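Local coordinates for protein 350aa long hypothetical aspartate-semialdehyde dehydrogenase (Sulfolobus tokodaii, PDB 2EP5) that probably catalyses the NADP-dependent interconversion of malonyl-CoA and 3-oxopropanoate, as a member of the aspartate-semialdehyde dehydrogenase family, at residues A[5-10]-A[30-35]; A[45-50]-A[62-67]; A[102-107]-A[143-148]. All blocks are in the same frame, centred on the assembly; numbering follows the deposited sequence.

Interaction 1. Residues A[5-10]-A[30-35]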
# COMPACT_ATOMS: atom_id res chain seq x y z
N ILE A 5 24.76 -12.51 -33.06
CA ILE A 5 24.69 -13.85 -32.51
C ILE A 5 23.19 -14.07 -32.30
O ILE A 5 22.54 -13.33 -31.55
CB ILE A 5 25.41 -13.96 -31.14
CG1 ILE A 5 26.92 -13.89 -31.34
CG2 ILE A 5 25.06 -15.26 -30.46
CD1 ILE A 5 27.42 -12.57 -31.89
N LYS A 6 22.64 -15.06 -32.99
CA LYS A 6 21.21 -15.35 -32.90
C LYS A 6 20.83 -16.10 -31.63
O LYS A 6 21.38 -17.16 -31.33
CB LYS A 6 20.78 -16.13 -34.14
CG LYS A 6 20.91 -15.31 -35.41
CD LYS A 6 20.52 -16.10 -36.64
CE LYS A 6 20.37 -15.18 -37.84
NZ LYS A 6 21.55 -14.29 -38.04
N VAL A 7 19.87 -15.56 -30.89
CA VAL A 7 19.42 -16.18 -29.65
C VAL A 7 17.91 -16.42 -29.60
O VAL A 7 17.14 -15.78 -30.30
CB VAL A 7 19.83 -15.33 -28.42
CG1 VAL A 7 21.33 -15.06 -28.45
CG2 VAL A 7 19.04 -14.02 -28.40
N SER A 8 17.51 -17.37 -28.76
CA SER A 8 16.09 -17.65 -28.57
C SER A 8 15.85 -17.48 -27.07
O SER A 8 16.79 -17.49 -26.29
CB SER A 8 15.75 -19.07 -29.01
OG SER A 8 16.29 -20.02 -28.12
N LEU A 9 14.59 -17.31 -26.68
CA LEU A 9 14.26 -17.11 -25.27
C LEU A 9 13.12 -18.00 -24.77
O LEU A 9 12.00 -17.93 -25.28
CB LEU A 9 13.91 -15.65 -25.02
CG LEU A 9 13.52 -15.23 -23.60
CD1 LEU A 9 14.71 -15.42 -22.66
CD2 LEU A 9 13.06 -13.77 -23.59
N LEU A 10 13.43 -18.85 -23.79
CA LEU A 10 12.44 -19.74 -23.18
C LEU A 10 11.78 -19.00 -22.01
O LEU A 10 12.44 -18.28 -21.27
CB LEU A 10 13.11 -21.02 -22.68
CG LEU A 10 13.32 -22.20 -23.65
CD1 LEU A 10 13.74 -21.72 -25.04
CD2 LEU A 10 14.36 -23.12 -23.07
N LEU A 30 23.48 -9.27 -29.93
CA LEU A 30 22.59 -10.38 -29.59
C LEU A 30 21.25 -10.14 -30.30
O LEU A 30 20.53 -9.21 -29.95
CB LEU A 30 22.38 -10.44 -28.07
CG LEU A 30 23.14 -11.48 -27.24
CD1 LEU A 30 24.51 -11.77 -27.82
CD2 LEU A 30 23.24 -10.99 -25.80
N GLU A 31 20.94 -10.96 -31.29
CA GLU A 31 19.70 -10.83 -32.05
C GLU A 31 18.64 -11.86 -31.68
O GLU A 31 18.72 -13.03 -32.07
CB GLU A 31 20.00 -10.93 -33.55
CG GLU A 31 18.76 -10.90 -34.45
CD GLU A 31 19.10 -10.78 -35.93
OE1 GLU A 31 20.04 -11.47 -36.39
OE2 GLU A 31 18.43 -10.00 -36.64
N LEU A 32 17.64 -11.40 -30.93
CA LEU A 32 16.55 -12.27 -30.50
C LEU A 32 15.67 -12.59 -31.70
O LEU A 32 15.00 -11.70 -32.25
CB LEU A 32 15.74 -11.58 -29.40
CG LEU A 32 14.49 -12.31 -28.90
CD1 LEU A 32 14.88 -13.68 -28.36
CD2 LEU A 32 13.81 -11.46 -27.82
N VAL A 33 15.67 -13.85 -32.11
CA VAL A 33 14.89 -14.27 -33.26
C VAL A 33 13.77 -15.24 -32.91
O VAL A 33 12.92 -15.52 -33.74
CB VAL A 33 15.78 -14.94 -34.32
CG1 VAL A 33 16.90 -13.98 -34.72
CG2 VAL A 33 16.35 -16.25 -33.78
N LYS A 34 13.77 -15.74 -31.67
CA LYS A 34 12.74 -16.68 -31.24
C LYS A 34 12.41 -16.59 -29.76
O LYS A 34 13.29 -16.56 -28.90
CB LYS A 34 13.15 -18.13 -31.57
CG LYS A 34 13.08 -18.47 -33.05
CD LYS A 34 13.60 -19.87 -33.32
CE LYS A 34 13.41 -20.22 -34.78
NZ LYS A 34 13.85 -21.61 -35.07
N VAL A 35 11.11 -16.55 -29.47
CA VAL A 35 10.63 -16.48 -28.11
C VAL A 35 9.69 -17.66 -27.94
O VAL A 35 8.95 -18.02 -28.87
CB VAL A 35 9.86 -15.17 -27.82
CG1 VAL A 35 10.82 -14.00 -27.83
CG2 VAL A 35 8.77 -14.96 -28.86

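Interaction 2. Residues A[45-50]-A[62-67]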
# COMPACT_ATOMS: atom_id res chain seq x y z
N LYS A 45 1.70 -14.63 -32.45
CA LYS A 45 2.76 -13.63 -32.37
C LYS A 45 2.97 -13.28 -30.91
O LYS A 45 2.04 -13.37 -30.10
CB LYS A 45 2.38 -12.36 -33.15
CG LYS A 45 2.46 -12.51 -34.67
CD LYS A 45 2.03 -11.24 -35.37
CE LYS A 45 2.31 -11.31 -36.86
NZ LYS A 45 1.89 -10.05 -37.56
N TYR A 46 4.18 -12.87 -30.57
CA TYR A 46 4.50 -12.51 -29.19
C TYR A 46 3.50 -11.50 -28.62
O TYR A 46 3.06 -11.64 -27.48
CB TYR A 46 5.91 -11.92 -29.12
CG TYR A 46 6.36 -11.62 -27.71
CD1 TYR A 46 6.64 -12.65 -26.80
CD2 TYR A 46 6.49 -10.30 -27.26
CE1 TYR A 46 7.02 -12.37 -25.49
CE2 TYR A 46 6.87 -10.02 -25.95
CZ TYR A 46 7.14 -11.06 -25.07
OH TYR A 46 7.51 -10.77 -23.78
N LYS A 47 3.13 -10.50 -29.41
CA LYS A 47 2.20 -9.48 -28.94
C LYS A 47 0.82 -10.03 -28.64
O LYS A 47 0.08 -9.46 -27.84
CB LYS A 47 2.07 -8.36 -29.97
CG LYS A 47 1.34 -8.76 -31.24
CD LYS A 47 1.40 -7.65 -32.27
CE LYS A 47 0.61 -8.02 -33.52
NZ LYS A 47 0.81 -7.01 -34.61
N ASP A 48 0.47 -11.15 -29.25
CA ASP A 48 -0.85 -11.73 -29.03
C ASP A 48 -0.87 -12.75 -27.91
O ASP A 48 -1.94 -13.21 -27.51
CB ASP A 48 -1.37 -12.39 -30.31
CG ASP A 48 -1.72 -11.38 -31.39
OD1 ASP A 48 -2.43 -10.40 -31.09
OD2 ASP A 48 -1.28 -11.55 -32.55
N ALA A 49 0.30 -13.10 -27.39
CA ALA A 49 0.36 -14.10 -26.32
C ALA A 49 0.78 -13.52 -24.98
O ALA A 49 0.41 -14.06 -23.94
CB ALA A 49 1.32 -15.22 -26.73
N VAL A 50 1.53 -12.43 -25.01
CA VAL A 50 2.00 -11.82 -23.77
C VAL A 50 1.08 -10.74 -23.22
O VAL A 50 0.34 -10.08 -23.95
CB VAL A 50 3.40 -11.20 -23.95
CG1 VAL A 50 3.31 -9.99 -24.87
CG2 VAL A 50 3.98 -10.80 -22.60
N VAL A 62 10.28 -7.26 -31.59
CA VAL A 62 9.87 -8.52 -30.98
C VAL A 62 8.36 -8.80 -30.97
O VAL A 62 7.94 -9.96 -30.87
CB VAL A 62 10.37 -8.63 -29.51
CG1 VAL A 62 11.88 -8.43 -29.47
CG2 VAL A 62 9.68 -7.59 -28.64
N GLN A 63 7.55 -7.75 -31.08
CA GLN A 63 6.10 -7.92 -31.05
C GLN A 63 5.55 -8.96 -32.03
O GLN A 63 4.60 -9.67 -31.71
CB GLN A 63 5.39 -6.58 -31.29
CG GLN A 63 5.76 -5.90 -32.60
CD GLN A 63 4.84 -4.73 -32.92
OE1 GLN A 63 4.55 -3.89 -32.06
NE2 GLN A 63 4.38 -4.66 -34.17
N ASP A 64 6.15 -9.05 -33.21
CA ASP A 64 5.67 -10.00 -34.20
C ASP A 64 6.38 -11.35 -34.20
O ASP A 64 5.99 -12.26 -34.93
CB ASP A 64 5.72 -9.38 -35.60
CG ASP A 64 4.66 -8.29 -35.80
OD1 ASP A 64 3.47 -8.55 -35.53
OD2 ASP A 64 5.03 -7.18 -36.24
N LEU A 65 7.42 -11.48 -33.37
CA LEU A 65 8.16 -12.74 -33.28
C LEU A 65 7.18 -13.86 -32.95
O LEU A 65 6.40 -13.77 -32.01
CB LEU A 65 9.23 -12.65 -32.18
CG LEU A 65 10.38 -11.66 -32.41
CD1 LEU A 65 11.31 -11.64 -31.21
CD2 LEU A 65 11.14 -12.05 -33.67
N PRO A 66 7.22 -14.95 -33.74
CA PRO A 66 6.31 -16.07 -33.51
C PRO A 66 6.72 -16.89 -32.29
O PRO A 66 7.91 -17.03 -32.00
CB PRO A 66 6.43 -16.87 -34.80
CG PRO A 66 7.91 -16.74 -35.10
CD PRO A 66 8.19 -15.27 -34.80
N ILE A 67 5.72 -17.40 -31.56
CA ILE A 67 5.99 -18.21 -30.38
C ILE A 67 6.30 -19.64 -30.84
O ILE A 67 5.54 -20.24 -31.61
CB ILE A 67 4.77 -18.26 -29.41
CG1 ILE A 67 4.36 -16.85 -28.98
CG2 ILE A 67 5.12 -19.10 -28.18
CD1 ILE A 67 5.40 -16.13 -28.15

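Interaction 3. Residues A[102-107]-A[143-148]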
# COMPACT_ATOMS: atom_id res chain seq x y z
N LYS A 102 22.34 -28.21 -28.02
CA LYS A 102 22.13 -26.77 -27.86
C LYS A 102 22.94 -26.17 -26.72
O LYS A 102 23.19 -26.84 -25.71
CB LYS A 102 20.65 -26.48 -27.60
CG LYS A 102 19.72 -26.79 -28.76
CD LYS A 102 19.65 -25.66 -29.78
CE LYS A 102 20.97 -25.43 -30.49
NZ LYS A 102 20.86 -24.31 -31.45
N ILE A 103 23.37 -24.92 -26.90
CA ILE A 103 24.09 -24.20 -25.85
C ILE A 103 22.99 -23.45 -25.08
O ILE A 103 22.31 -22.58 -25.64
CB ILE A 103 25.07 -23.16 -26.42
CG1 ILE A 103 26.21 -23.86 -27.17
CG2 ILE A 103 25.63 -22.31 -25.29
CD1 ILE A 103 27.23 -22.92 -27.76
N VAL A 104 22.80 -23.80 -23.81
CA VAL A 104 21.77 -23.18 -22.99
C VAL A 104 22.31 -22.39 -21.80
O VAL A 104 23.16 -22.89 -21.05
CB VAL A 104 20.79 -24.26 -22.43
CG1 VAL A 104 19.69 -23.60 -21.61
CG2 VAL A 104 20.20 -25.07 -23.56
N VAL A 105 21.81 -21.17 -21.64
CA VAL A 105 22.18 -20.29 -20.53
C VAL A 105 20.84 -19.99 -19.84
O VAL A 105 19.97 -19.33 -20.41
CB VAL A 105 22.81 -18.96 -21.01
CG1 VAL A 105 23.22 -18.12 -19.80
CG2 VAL A 105 24.01 -19.24 -21.88
N SER A 106 20.69 -20.50 -18.62
CA SER A 106 19.43 -20.37 -17.90
C SER A 106 19.51 -19.81 -16.48
O SER A 106 20.49 -20.04 -15.76
CB SER A 106 18.76 -21.74 -17.86
OG SER A 106 17.80 -21.82 -16.83
N ASN A 107 18.47 -19.06 -16.08
CA ASN A 107 18.45 -18.53 -14.73
C ASN A 107 17.46 -19.29 -13.84
O ASN A 107 17.15 -18.87 -12.74
CB ASN A 107 18.19 -17.00 -14.70
CG ASN A 107 16.95 -16.57 -15.50
OD1 ASN A 107 17.01 -15.60 -16.27
ND2 ASN A 107 15.83 -17.26 -15.32
N GLY A 143 25.65 -30.94 -25.92
CA GLY A 143 25.47 -29.51 -25.72
C GLY A 143 26.23 -28.88 -24.57
O GLY A 143 27.12 -29.49 -23.99
N ILE A 144 25.85 -27.65 -24.25
CA ILE A 144 26.47 -26.87 -23.18
C ILE A 144 25.40 -26.26 -22.28
O ILE A 144 24.40 -25.72 -22.76
CB ILE A 144 27.32 -25.72 -23.77
CG1 ILE A 144 28.56 -26.29 -24.47
CG2 ILE A 144 27.70 -24.74 -22.67
CD1 ILE A 144 29.47 -27.12 -23.58
N LEU A 145 25.61 -26.34 -20.97
CA LEU A 145 24.67 -25.77 -20.01
C LEU A 145 25.38 -24.87 -19.01
O LEU A 145 26.38 -25.26 -18.39
CB LEU A 145 23.91 -26.86 -19.26
CG LEU A 145 22.88 -26.34 -18.25
CD1 LEU A 145 21.83 -25.53 -18.98
CD2 LEU A 145 22.23 -27.48 -17.51
N VAL A 146 24.86 -23.65 -18.87
CA VAL A 146 25.41 -22.66 -17.93
C VAL A 146 24.24 -22.16 -17.09
O VAL A 146 23.12 -22.00 -17.59
CB VAL A 146 26.07 -21.47 -18.68
CG1 VAL A 146 26.60 -20.46 -17.66
CG2 VAL A 146 27.21 -21.97 -19.57
N LYS A 147 24.49 -21.90 -15.82
CA LYS A 147 23.42 -21.44 -14.96
C LYS A 147 23.71 -20.12 -14.28
O LYS A 147 24.86 -19.71 -14.14
CB LYS A 147 23.10 -22.51 -13.92
CG LYS A 147 22.27 -23.67 -14.46
CD LYS A 147 20.83 -23.24 -14.70
CE LYS A 147 20.02 -24.32 -15.39
NZ LYS A 147 18.56 -24.07 -15.29
N ASN A 148 22.64 -19.44 -13.88
CA ASN A 148 22.73 -18.17 -13.17
C ASN A 148 22.06 -18.44 -11.83
O ASN A 148 21.10 -19.21 -11.75
CB ASN A 148 22.01 -17.07 -13.95
CG ASN A 148 22.74 -16.69 -15.21
OD1 ASN A 148 22.21 -16.81 -16.32
ND2 ASN A 148 23.97 -16.24 -15.06

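Interaction 1. Residues A[5-10]-A[30-35]
Val7 and Leu32 face each other in the first beta-alpha-beta unit of the Rossmann fold, where strands 5-10 and 30-35 run parallel and helix 15-24 makes the crossover between them. The strand pair shows how a sheet can have two unlike faces. On the packed one stand Ile5, Val7, Leu9, Leu30, Leu32 and Val35, all buried. With CG1 anti to the carbonyl carbon (chi1 -54°), CG2 of Val7 falls between the backbone N and the carbonyl carbon, 3.7 Å from Leu32 CA. The other branch slants across Leu30, with Val7 CG1 4.2 Å from Leu30 CG. Leu32 turns its CG away from the backbone N (chi1 176°), which brings CD1 back over the partner strand, 4.0 Å from Leu9 CB. Helix 15-24 closes this face, with Met20 and Val21 on Leu9 and Leu24 on Leu30.

The face bearing Lys6 and Glu31 is much looser and opens to solvent at this pair, Lys6 being exposed and Glu31 partly so. Their side chains run alongside each other in the same direction, and the salt bridge between Lys6 NZ and Glu31 OE1 is long at 3.6 Å. Lys34, farther along, leads its amine away from strand 5-10 to the carbonyl oxygen of Asp74. Ser8 is the buried member of this face, its CB 3.8 Å from Lys34 CB.

Between Val7 and Ser8 the pairing slips by one residue, so that Val33 forms a beta bulge. Val33 N still reaches Val7 O at 3.0 Å, whereas beyond the bulge Leu9 N meets Lys34 O at 2.7 Å through a bent N-H...O angle of 143°.

Interaction 2. Residues A[45-50]-A[62-67]
Asp64 draws two lysines onto a single oxygen, OD1, in a compact salt-bridge network. Lys45 NZ bonds to Asp64 OD1 at 3.0 Å from well above the carboxylate plane, whereas Lys47 NZ meets the same OD1 at 3.2 Å on the syn side and close to the plane. Both lysine chains are extended and run alongside the acid. The other oxygen, OD2, receives a weak bond from Gln63 NE2, so neighbouring donors hold the carboxylate from several directions. Were Asp64 replaced by an alanine, the two ammonium groups would probably lose the counter-charge they share, and both lysine chains would be freer to swing.

Backbone bonds join the two segments as well. Tyr46 N gives its hydrogen to Leu65 O at 2.8 Å, and Lys47 N gives its own to Gln63 O at 2.9 Å, in the carbonyl plane and on a lone pair. In the weakly bonded helix 46-49, Tyr46 O accepts from both Ala49 N and Val50 N; in the other segment Leu65 N bonds to Val62 O.

With CG anti to the backbone N (chi1 -176°), the Tyr46 ring is directed inward. At its edge CD1 lies 3.9 Å from Ile67 CD1, and Val50 CG1 covers part of one face. The hydroxyl is bonded to the carbonyl oxygen of Ser12. This connection thus rests on the Rossmann sheet near its edge: helix 15-24 supports Tyr46 through Gln18 and Val21, and strand 30-36 offers Val35 to Tyr46 and Ile67, and Leu32 to Val62 and Leu65.

Interaction 3. Residues A[102-107]-A[143-148]
Ser106 meets Lys147 through its hydroxyl, accepting a hydrogen bond from Lys147 NZ at Ser106 OG over 2.8 Å. A bend at chi2 (-73°) turns the otherwise extended lysine chain toward the serine. The pair is buried, and Glu94 completes it: OE1 forms a salt bridge with the ammonium group and OE2 is hydrogen-bonded to the hydroxyl, while Ala108 adds backbone partners for both. Ser106 is also held through its main chain, with its N bonded to Val146 O at 3.0 Å.

Ile144, which loses almost as much surface to the partner strand, lies alongside Ile103 with CB 4.0 Å from Ile103 CG1. Its carbonyl oxygen takes Val104 N at 2.7 Å in an almost straight bond (178°), and its own N reaches Lys102 O at 3.1 Å. Strands 103-106 and 144-147 are parallel neighbours at one end of the Rossmann sheet, the latter outermost within the chain. Helix 132-140, just before strand 144-147, lays Leu132 and Lys136 against Ile144.

Past the strand ends Asn148 takes over. Its N bonds to Ser106 O at 2.9 Å, its CB packs 3.9 Å from Asn107 CB, and its amide crosses Val105 at a slant. That amide is held by Ile120 O, Thr340 and Thr337, and Thr337 also bonds to Asn107, whose side chain lies about 8 Å from that of Cys151, predicted to carry the acyl-thioester intermediate.

In the fold
Interactions 1 and 3 belong to one parallel sheet, with strand 80-83 between their inner strands, and both are buried. Their polar side chains differ, however: interaction 1 sends its salt bridge toward solvent, whereas interaction 3 buries a lysine beside an acid and ends near the predicted catalytic cysteine. Interaction 2 is only partly buried and has no extended strand pairing. Loops and short helices are joined there by scattered backbone bonds and surface charges. It touches interaction 1 directly, Val35 CG2 lying 3.6 Å from Ile67 CD1, and stands with its centre about 24 Å from that of interaction 3, away from the annotated sites.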